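Local coordinates for CCMAN5 (Cellulosimicrobium cellulans, PDB 2XSG), which hydrolyses alpha-mannosides as a family 92 glycoside hydrolase and probably uncovers mannose-6-phosphate on yeast-made glycans, at residues Y113-G118 with I134-A139; D525-E530 with W620-A625; L539-W544 with R568-E573. All blocks are in the same frame, centred on the assembly; numbering follows the deposited sequence.

In the fold
From the N terminus, contact 1 comes first, in the N-terminal family 92 region: it closes the short connection between strands 112-121 and 133-140 and joins them within a large antiparallel sheet. It is complete before the other two begin, its centre about 42 Å from that of contact 2 and 48 Å from that of contact 3. Contact 2 then ties the loop at 525-530 to the end of strand 618-623, spanning 89 residues, and contact 3, which packs helix 539-542 against the end of helix 560-570, is nested inside that span. These two touch: the carbonyl of His526 probably accepts a hydrogen bond from the amide of Trp540.

Contact 1. Residues Y113-G118 with I134-A139; sequences YSVGLG and IEAEVA
Tyr113 and Val138 exchange two backbone hydrogen bonds, and the same reciprocal pattern recurs at Val115 with Ala136 and at Leu117 with Ile134, six bonds in all. The straightest runs from Val138 N to Tyr113 O (2.8 Å, 175° at the hydrogen). Between these rungs lie the non-hydrogen-bonded pairs, where the CA atoms come closer. Ser114 CA also approaches Ala136 O at 3.3 Å in a CA-H...O contact. A water extends the polar network, donating to Val138 O (2.7 Å) and hydrogen-bonding with Ser114 OG (2.8 Å).

On one face, Ser114 OG lies beside Glu137 CG, while the carboxylate of Glu137 goes on to a salt bridge with Arg148; Glu135, bent at its second torsion (-76°), brings OE1 back to 3.6 Å from Gly116 CA. On the other, Val138 CG2 meets Tyr113 CB at 3.8 Å and sits near the plane of the ring, at its edge, and Ala136 CB receives Leu117 CD1 at 4.2 Å. Ile59 and Phe62 of strand 58-63 pack on this apolar side. The chemistry implies two neighbouring strands of a larger antiparallel sheet, polar side chains of Ser114, Glu135 and Glu137 on one face, apolar ones on the other.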
loop_
_atom_site.group_PDB
_atom_site.type_symbol
_atom_site.label_atom_id
_atom_site.label_comp_id
_atom_site.label_asym_id
_atom_site.label_seq_id
_atom_site.Cartn_x
_atom_site.Cartn_y
_atom_site.Cartn_z
ATOM N N TYR A 113 3.056 -12.571 15.754
ATOM C CA TYR A 113 4.070 -11.749 16.407
ATOM C C TYR A 113 4.218 -12.158 17.885
ATOM O O TYR A 113 3.223 -12.434 18.559
ATOM C CB TYR A 113 3.721 -10.265 16.267
ATOM C CG TYR A 113 4.601 -9.349 17.083
ATOM C CD1 TYR A 113 4.342 -9.140 18.445
ATOM C CD2 TYR A 113 5.664 -8.680 16.505
ATOM C CE1 TYR A 113 5.127 -8.303 19.204
ATOM C CE2 TYR A 113 6.465 -7.831 17.256
ATOM C CZ TYR A 113 6.187 -7.648 18.608
ATOM O OH TYR A 113 6.981 -6.832 19.373
ATOM N N SER A 114 5.454 -12.218 18.377
ATOM C CA SER A 114 5.694 -12.609 19.773
ATOM C C SER A 114 6.787 -11.734 20.396
ATOM O O SER A 114 7.739 -11.325 19.704
ATOM C CB SER A 114 6.036 -14.109 19.879
ATOM O OG SER A 114 5.188 -14.917 19.048
ATOM N N VAL A 115 6.629 -11.425 21.690
ATOM C CA VAL A 115 7.562 -10.558 22.426
ATOM C C VAL A 115 7.490 -10.845 23.932
ATOM O O VAL A 115 6.415 -11.170 24.483
ATOM C CB VAL A 115 7.287 -9.046 22.163
ATOM C CG1 VAL A 115 5.913 -8.600 22.730
ATOM C CG2 VAL A 115 8.420 -8.158 22.728
ATOM N N GLY A 116 8.646 -10.777 24.577
ATOM C CA GLY A 116 8.712 -10.828 26.029
ATOM C C GLY A 116 8.651 -9.419 26.579
ATOM O O GLY A 116 9.508 -8.588 26.275
ATOM N N LEU A 117 7.610 -9.145 27.360
ATOM C CA LEU A 117 7.399 -7.826 27.937
ATOM C C LEU A 117 7.784 -7.849 29.400
ATOM O O LEU A 117 7.449 -8.797 30.103
ATOM C CB LEU A 117 5.928 -7.406 27.787
ATOM C CG LEU A 117 5.358 -7.314 26.367
ATOM C CD1 LEU A 117 3.805 -7.120 26.400
ATOM C CD2 LEU A 117 6.066 -6.204 25.577
ATOM N N GLY A 118 8.514 -6.826 29.846
ATOM C CA GLY A 118 8.824 -6.673 31.256
ATOM C C GLY A 118 7.549 -6.509 32.057
ATOM O O GLY A 118 6.630 -5.767 31.660
ATOM N N ILE A 134 6.097 -10.939 31.080
ATOM C CA ILE A 134 4.838 -11.291 30.459
ATOM C C ILE A 134 5.162 -11.714 29.020
ATOM O O ILE A 134 5.535 -10.880 28.181
ATOM C CB ILE A 134 3.817 -10.128 30.451
ATOM C CG1 ILE A 134 3.529 -9.618 31.880
ATOM C CG2 ILE A 134 2.533 -10.562 29.752
ATOM C CD1 ILE A 134 2.798 -8.269 31.907
ATOM N N GLU A 135 5.054 -13.015 28.754
ATOM C CA GLU A 135 5.347 -13.544 27.423
ATOM C C GLU A 135 4.081 -13.357 26.606
ATOM O O GLU A 135 3.039 -13.869 26.965
ATOM C CB GLU A 135 5.746 -15.027 27.480
ATOM C CG GLU A 135 7.051 -15.329 28.268
ATOM C CD GLU A 135 8.340 -14.978 27.510
ATOM O OE1 GLU A 135 8.292 -14.414 26.382
ATOM O OE2 GLU A 135 9.427 -15.268 28.053
ATOM N N ALA A 136 4.175 -12.582 25.535
ATOM C CA ALA A 136 3.025 -12.277 24.714
ATOM C C ALA A 136 3.188 -12.908 23.339
ATOM O O ALA A 136 4.206 -12.735 22.679
ATOM C CB ALA A 136 2.854 -10.792 24.596
ATOM N N GLU A 137 2.166 -13.639 22.918
ATOM C CA GLU A 137 2.097 -14.154 21.565
ATOM C C GLU A 137 0.751 -13.735 20.941
ATOM O O GLU A 137 -0.302 -13.914 21.553
ATOM C CB GLU A 137 2.161 -15.674 21.585
ATOM C CG GLU A 137 3.491 -16.285 21.994
ATOM C CD GLU A 137 3.343 -17.754 22.319
ATOM O OE1 GLU A 137 3.685 -18.585 21.474
ATOM O OE2 GLU A 137 2.825 -18.081 23.405
ATOM N N VAL A 138 0.795 -13.166 19.738
ATOM C CA VAL A 138 -0.418 -12.938 18.949
ATOM C C VAL A 138 -0.304 -13.617 17.571
ATOM O O VAL A 138 0.807 -13.821 17.050
ATOM C CB VAL A 138 -0.752 -11.422 18.798
ATOM C CG1 VAL A 138 -1.006 -10.793 20.171
ATOM C CG2 VAL A 138 0.389 -10.646 18.089
ATOM N N ALA A 139 -1.457 -13.997 17.012
ATOM C CA ALA A 139 -1.562 -14.427 15.624
ATOM C C ALA A 139 -2.851 -13.859 15.024
ATOM O O ALA A 139 -3.716 -13.381 15.765
ATOM C CB ALA A 139 -1.563 -15.945 15.535
HETATM O O HOH W 1 2.683 -15.462 18.010
#

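Contact 2. Residues D525-E530 with W620-A625; sequences DHAKFE and WNRYIA
Tyr623 and Arg622, consecutive residues at the end of a strand, both reach Ala527. The tyrosine ring carbon CG stands opposite its own carbonyl carbon (chi1 -61°), whereas the arginine has CG anti to the backbone N (chi1 174°) and stays extended to NE. The two side chains run alongside each other: Arg622 CG covers one face of the tyrosine ring, and Tyr623 OH comes to rest 3.3 Å above the guanidinium plane, over its centre. From there the hydroxyl donates to Ala527 O at 2.6 Å, striking a lone pair in the carbonyl plane (C=O...donor angle 128°). The acceptor in turn lies in the plane of the tyrosine ring, at its edge.

Ala527 also lends its methyl to the cluster: CB is 3.6 Å from Tyr623 OH and 3.9 Å from Arg622 NH1. The alanine is presented by a type I beta turn from Asp525 to Lys528, reinforced by an Asx turn in which Ala527 N donates to Asp525 OD1 (3.0 Å). Arg622 finds its salt-bridge partner in Glu638, and the guanidinium under the hydroxyl would probably polarise it and strengthen it as a donor.

Farther along, Phe529 packs beside the end of the strand, its ring near Tyr623. Its CZ meets Ala625 O at 3.7 Å, near the ring plane, and CE1 lies 3.8 Å from Ile624 O. The side chain of Ala625, just past the strand, is about 5 Å from the bound calcium ion.

In the surrounding fold, strand 618-623 pairs antiparallel with strand 638-646, which supplies Glu638, as an edge strand of a three-stranded sheet, while the loop holding Ala527 precedes helix 539-542, whose Gln541 packs on Tyr623.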
loop_
_atom_site.group_PDB
_atom_site.type_symbol
_atom_site.label_atom_id
_atom_site.label_comp_id
_atom_site.label_asym_id
_atom_site.label_seq_id
_atom_site.Cartn_x
_atom_site.Cartn_y
_atom_site.Cartn_z
ATOM N N ASP A 525 10.900 27.221 -11.682
ATOM C CA ASP A 525 12.039 26.301 -11.637
ATOM C C ASP A 525 11.486 24.880 -11.748
ATOM O O ASP A 525 10.793 24.402 -10.839
ATOM C CB ASP A 525 12.824 26.491 -10.321
ATOM C CG ASP A 525 13.976 25.485 -10.138
ATOM O OD1 ASP A 525 14.269 24.673 -11.021
ATOM O OD2 ASP A 525 14.601 25.503 -9.067
ATOM N N HIS A 526 11.796 24.200 -12.853
ATOM C CA HIS A 526 11.216 22.880 -13.140
ATOM C C HIS A 526 11.751 21.767 -12.207
ATOM O O HIS A 526 11.215 20.638 -12.183
ATOM C CB HIS A 526 11.456 22.515 -14.610
ATOM C CG HIS A 526 10.639 23.321 -15.580
ATOM N ND1 HIS A 526 10.960 24.617 -15.935
ATOM C CD2 HIS A 526 9.516 23.008 -16.270
ATOM C CE1 HIS A 526 10.063 25.071 -16.797
ATOM N NE2 HIS A 526 9.174 24.112 -17.016
ATOM N N ALA A 527 12.801 22.086 -11.449
ATOM C CA ALA A 527 13.402 21.118 -10.533
ATOM C C ALA A 527 13.052 21.403 -9.068
ATOM O O ALA A 527 13.464 20.670 -8.174
ATOM C CB ALA A 527 14.909 21.078 -10.733
ATOM N N LYS A 528 12.293 22.468 -8.825
ATOM C CA LYS A 528 11.938 22.848 -7.461
ATOM C C LYS A 528 10.746 22.047 -6.957
ATOM O O LYS A 528 9.697 22.044 -7.583
ATOM C CB LYS A 528 11.618 24.348 -7.366
ATOM C CG LYS A 528 11.115 24.736 -5.973
ATOM C CD LYS A 528 11.058 26.218 -5.747
ATOM C CE LYS A 528 10.564 26.494 -4.329
ATOM N NZ LYS A 528 10.030 27.885 -4.220
ATOM N N PHE A 529 10.914 21.394 -5.809
ATOM C CA PHE A 529 9.843 20.628 -5.161
ATOM C C PHE A 529 8.650 21.535 -4.826
ATOM O O PHE A 529 8.805 22.600 -4.215
ATOM C CB PHE A 529 10.392 19.942 -3.902
ATOM C CG PHE A 529 9.461 18.937 -3.271
ATOM C CD1 PHE A 529 9.323 17.655 -3.796
ATOM C CD2 PHE A 529 8.764 19.256 -2.100
ATOM C CE1 PHE A 529 8.482 16.699 -3.173
ATOM C CE2 PHE A 529 7.916 18.314 -1.477
ATOM C CZ PHE A 529 7.778 17.044 -2.019
ATOM N N GLU A 530 7.474 21.115 -5.280
ATOM C CA GLU A 530 6.211 21.819 -5.046
ATOM C C GLU A 530 6.094 23.258 -5.577
ATOM O O GLU A 530 5.321 24.062 -5.066
ATOM C CB GLU A 530 5.779 21.690 -3.574
ATOM C CG GLU A 530 5.460 20.241 -3.245
ATOM C CD GLU A 530 4.879 20.035 -1.862
ATOM O OE1 GLU A 530 5.293 20.759 -0.940
ATOM O OE2 GLU A 530 4.026 19.119 -1.700
ATOM N N TRP A 620 22.121 7.844 -6.447
ATOM C CA TRP A 620 22.008 9.238 -6.020
ATOM C C TRP A 620 20.558 9.608 -5.758
ATOM O O TRP A 620 19.680 9.355 -6.583
ATOM C CB TRP A 620 22.586 10.178 -7.074
ATOM C CG TRP A 620 24.074 10.249 -7.009
ATOM C CD1 TRP A 620 24.963 9.808 -7.960
ATOM C CD2 TRP A 620 24.856 10.768 -5.929
ATOM N NE1 TRP A 620 26.245 10.050 -7.540
ATOM C CE2 TRP A 620 26.215 10.628 -6.297
ATOM C CE3 TRP A 620 24.544 11.360 -4.697
ATOM C CZ2 TRP A 620 27.264 11.058 -5.470
ATOM C CZ3 TRP A 620 25.589 11.780 -3.871
ATOM C CH2 TRP A 620 26.932 11.624 -4.262
ATOM N N ASN A 621 20.321 10.190 -4.587
ATOM C CA ASN A 621 18.991 10.643 -4.204
ATOM C C ASN A 621 18.987 12.109 -3.841
ATOM O O ASN A 621 19.606 12.513 -2.854
ATOM C CB ASN A 621 18.436 9.793 -3.068
ATOM C CG ASN A 621 18.004 8.431 -3.551
ATOM O OD1 ASN A 621 16.858 8.248 -3.957
ATOM N ND2 ASN A 621 18.940 7.485 -3.583
ATOM N N ARG A 622 18.319 12.897 -4.685
ATOM C CA ARG A 622 18.179 14.330 -4.481
ATOM C C ARG A 622 16.911 14.672 -3.703
ATOM O O ARG A 622 16.903 15.595 -2.877
ATOM C CB ARG A 622 18.200 15.084 -5.827
ATOM C CG ARG A 622 17.901 16.589 -5.692
ATOM C CD ARG A 622 18.068 17.371 -6.993
ATOM N NE ARG A 622 17.620 18.763 -6.825
ATOM C CZ ARG A 622 17.592 19.687 -7.787
ATOM N NH1 ARG A 622 18.022 19.424 -9.015
ATOM N NH2 ARG A 622 17.147 20.901 -7.506
ATOM N N TYR A 623 15.840 13.923 -3.947
ATOM C CA TYR A 623 14.542 14.283 -3.386
ATOM C C TYR A 623 14.005 13.345 -2.298
ATOM O O TYR A 623 14.146 12.129 -2.377
ATOM C CB TYR A 623 13.511 14.408 -4.509
ATOM C CG TYR A 623 13.832 15.482 -5.545
ATOM C CD1 TYR A 623 14.481 15.154 -6.734
ATOM C CD2 TYR A 623 13.447 16.801 -5.353
ATOM C CE1 TYR A 623 14.754 16.121 -7.700
ATOM C CE2 TYR A 623 13.734 17.782 -6.305
ATOM C CZ TYR A 623 14.382 17.430 -7.475
ATOM O OH TYR A 623 14.658 18.384 -8.431
ATOM N N ILE A 624 13.385 13.952 -1.283
ATOM C CA ILE A 624 12.554 13.236 -0.294
ATOM C C ILE A 624 11.096 13.415 -0.705
ATOM O O ILE A 624 10.830 14.014 -1.742
ATOM C CB ILE A 624 12.822 13.714 1.182
ATOM C CG1 ILE A 624 12.836 15.248 1.285
ATOM C CG2 ILE A 624 14.147 13.120 1.703
ATOM C CD1 ILE A 624 12.895 15.790 2.716
ATOM N N ALA A 625 10.159 12.878 0.070
ATOM C CA ALA A 625 8.757 12.838 -0.337
ATOM C C ALA A 625 7.939 13.995 0.214
ATOM O O ALA A 625 6.758 14.111 -0.083
ATOM C CB ALA A 625 8.124 11.501 0.028
#

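Contact 3. Residues L539-W544 with R568-E573; sequences LWQYHW and RHMFGE
Met570 makes a Met-aromatic contact with two tryptophans, Trp540 and Trp544, where the short helix 539-542 meets the end of helix 560-570 in the catalytic region, which in family 92 enzymes is built as an (alpha/alpha)6 barrel. A Schellman motif ends the second helix: the N-H of Gly572, a residue with positive phi, donates to His569 O, and Glu573 N reaches back to Arg568 O. Just before this termination, Met570 leaves its backbone with CG anti to N, then bends at the second torsion (79°), which carries the sulfur between the indoles and the methyl past it, beside Trp544.

SD lies obliquely to Trp540, 3.7 Å from CE3, but near the plane of Trp544, at its edge. The terminal methyl CE pushes farther, to 3.4 Å from Trp540 O and 4.0 Å from Gln541 CG; that glutamine's amide is held by Leu583 O. The His569 ring meets the Trp540 ring obliquely, with CD2 at 3.7 Å from CZ2 and the planes inclined at 45°, and stacks on Trp501. The one polar link across this otherwise packed interface is a weak hydrogen bond from Trp544 NE1 to Met570 SD, 3.4 Å long and 162° at the hydrogen.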
loop_
_atom_site.group_PDB
_atom_site.type_symbol
_atom_site.label_atom_id
_atom_site.label_comp_id
_atom_site.label_asym_id
_atom_site.label_seq_id
_atom_site.Cartn_x
_atom_site.Cartn_y
_atom_site.Cartn_z
ATOM N N LEU A 539 8.079 19.856 -11.570
ATOM C CA LEU A 539 7.630 19.839 -12.963
ATOM C C LEU A 539 8.307 18.737 -13.805
ATOM O O LEU A 539 7.632 18.050 -14.557
ATOM C CB LEU A 539 7.754 21.224 -13.609
ATOM C CG LEU A 539 6.754 22.242 -13.037
ATOM C CD1 LEU A 539 7.233 23.654 -13.232
ATOM C CD2 LEU A 539 5.353 22.059 -13.604
ATOM N N TRP A 540 9.620 18.548 -13.655
ATOM C CA TRP A 540 10.315 17.439 -14.336
ATOM C C TRP A 540 9.689 16.078 -14.017
ATOM O O TRP A 540 9.625 15.205 -14.887
ATOM C CB TRP A 540 11.778 17.391 -13.965
ATOM C CG TRP A 540 12.675 18.267 -14.781
ATOM C CD1 TRP A 540 13.145 19.490 -14.442
ATOM C CD2 TRP A 540 13.229 17.965 -16.071
ATOM N NE1 TRP A 540 13.952 19.983 -15.441
ATOM C CE2 TRP A 540 14.021 19.062 -16.450
ATOM C CE3 TRP A 540 13.114 16.878 -16.947
ATOM C CZ2 TRP A 540 14.714 19.106 -17.661
ATOM C CZ3 TRP A 540 13.812 16.919 -18.154
ATOM C CH2 TRP A 540 14.597 18.036 -18.497
ATOM N N GLN A 541 9.241 15.904 -12.775
ATOM C CA GLN A 541 8.670 14.628 -12.324
ATOM C C GLN A 541 7.223 14.471 -12.836
ATOM O O GLN A 541 6.842 13.420 -13.373
ATOM C CB GLN A 541 8.762 14.526 -10.793
ATOM C CG GLN A 541 10.221 14.403 -10.287
ATOM C CD GLN A 541 10.410 14.797 -8.824
ATOM O OE1 GLN A 541 9.445 15.113 -8.120
ATOM N NE2 GLN A 541 11.670 14.770 -8.352
ATOM N N TYR A 542 6.433 15.529 -12.682
ATOM C CA TYR A 542 5.083 15.573 -13.237
ATOM C C TYR A 542 5.031 15.653 -14.762
ATOM O O TYR A 542 4.005 15.308 -15.357
ATOM C CB TYR A 542 4.302 16.740 -12.644
ATOM C CG TYR A 542 3.602 16.439 -11.355
ATOM C CD1 TYR A 542 4.255 16.551 -10.123
ATOM C CD2 TYR A 542 2.268 16.071 -11.357
ATOM C CE1 TYR A 542 3.582 16.284 -8.924
ATOM C CE2 TYR A 542 1.592 15.801 -10.175
ATOM C CZ TYR A 542 2.249 15.917 -8.970
ATOM O OH TYR A 542 1.529 15.641 -7.834
ATOM N N HIS A 543 6.109 16.102 -15.405
ATOM C CA HIS A 543 6.157 16.153 -16.876
ATOM C C HIS A 543 5.655 14.866 -17.573
ATOM O O HIS A 543 4.927 14.933 -18.587
ATOM C CB HIS A 543 7.554 16.518 -17.398
ATOM C CG HIS A 543 7.618 16.602 -18.895
ATOM N ND1 HIS A 543 8.265 15.663 -19.667
ATOM C CD2 HIS A 543 7.053 17.475 -19.764
ATOM C CE1 HIS A 543 8.123 15.966 -20.946
ATOM N NE2 HIS A 543 7.385 17.058 -21.032
ATOM N N TRP A 544 6.041 13.721 -17.009
ATOM C CA TRP A 544 5.809 12.395 -17.581
ATOM C C TRP A 544 4.452 11.797 -17.171
ATOM O O TRP A 544 4.171 10.641 -17.486
ATOM C CB TRP A 544 6.951 11.428 -17.184
ATOM C CG TRP A 544 8.327 12.017 -17.373
ATOM C CD1 TRP A 544 9.140 12.537 -16.406
ATOM C CD2 TRP A 544 9.041 12.151 -18.615
ATOM N NE1 TRP A 544 10.321 12.990 -16.971
ATOM C CE2 TRP A 544 10.279 12.774 -18.323
ATOM C CE3 TRP A 544 8.747 11.814 -19.949
ATOM C CZ2 TRP A 544 11.224 13.062 -19.312
ATOM C CZ3 TRP A 544 9.681 12.113 -20.933
ATOM C CH2 TRP A 544 10.903 12.739 -20.606
ATOM N N ARG A 568 17.729 11.465 -20.608
ATOM C CA ARG A 568 19.094 11.456 -20.110
ATOM C C ARG A 568 19.354 12.514 -19.035
ATOM O O ARG A 568 19.970 12.206 -18.030
ATOM C CB ARG A 568 20.104 11.539 -21.263
ATOM C CG ARG A 568 19.969 10.350 -22.234
ATOM C CD ARG A 568 20.923 10.416 -23.416
ATOM N NE ARG A 568 22.291 10.201 -22.955
ATOM C CZ ARG A 568 22.960 9.052 -23.036
ATOM N NH1 ARG A 568 22.422 7.989 -23.591
ATOM N NH2 ARG A 568 24.188 8.989 -22.564
ATOM N N HIS A 569 18.879 13.742 -19.240
ATOM C CA HIS A 569 19.018 14.813 -18.248
ATOM C C HIS A 569 18.235 14.520 -16.953
ATOM O O HIS A 569 18.728 14.803 -15.850
ATOM C CB HIS A 569 18.553 16.152 -18.831
ATOM C CG HIS A 569 19.006 17.338 -18.041
ATOM N ND1 HIS A 569 20.324 17.734 -17.985
ATOM C CD2 HIS A 569 18.319 18.214 -17.269
ATOM C CE1 HIS A 569 20.432 18.803 -17.216
ATOM N NE2 HIS A 569 19.229 19.119 -16.771
ATOM N N MET A 570 17.031 13.958 -17.095
ATOM C CA MET A 570 16.201 13.513 -15.949
ATOM C C MET A 570 16.980 12.652 -14.952
ATOM O O MET A 570 16.769 12.723 -13.736
ATOM C CB MET A 570 15.007 12.707 -16.451
ATOM C CG MET A 570 13.999 12.313 -15.366
ATOM S SD MET A 570 12.954 13.725 -14.993
ATOM C CE MET A 570 11.915 13.049 -13.702
ATOM N N PHE A 571 17.878 11.832 -15.474
ATOM C CA PHE A 571 18.678 10.940 -14.641
ATOM C C PHE A 571 20.147 11.332 -14.479
ATOM O O PHE A 571 20.964 10.510 -14.040
ATOM C CB PHE A 571 18.524 9.496 -15.134
ATOM C CG PHE A 571 17.211 8.916 -14.788
ATOM C CD1 PHE A 571 17.078 8.083 -13.679
ATOM C CD2 PHE A 571 16.079 9.242 -15.530
ATOM C CE1 PHE A 571 15.832 7.567 -13.333
ATOM C CE2 PHE A 571 14.839 8.736 -15.188
ATOM C CZ PHE A 571 14.716 7.902 -14.085
ATOM N N GLY A 572 20.467 12.585 -14.798
ATOM C CA GLY A 572 21.826 13.120 -14.654
ATOM C C GLY A 572 22.905 12.304 -15.348
ATOM O O GLY A 572 24.017 12.196 -14.841
ATOM N N GLU A 573 22.582 11.733 -16.507
ATOM C CA GLU A 573 23.524 10.856 -17.237
ATOM C C GLU A 573 24.825 11.552 -17.661
ATOM O O GLU A 573 25.886 10.909 -17.767
ATOM C CB GLU A 573 22.848 10.230 -18.464
ATOM C CG GLU A 573 21.881 9.106 -18.136
ATOM C CD GLU A 573 22.574 7.823 -17.671
ATOM O OE1 GLU A 573 23.781 7.644 -17.928
ATOM O OE2 GLU A 573 21.909 6.988 -17.026
#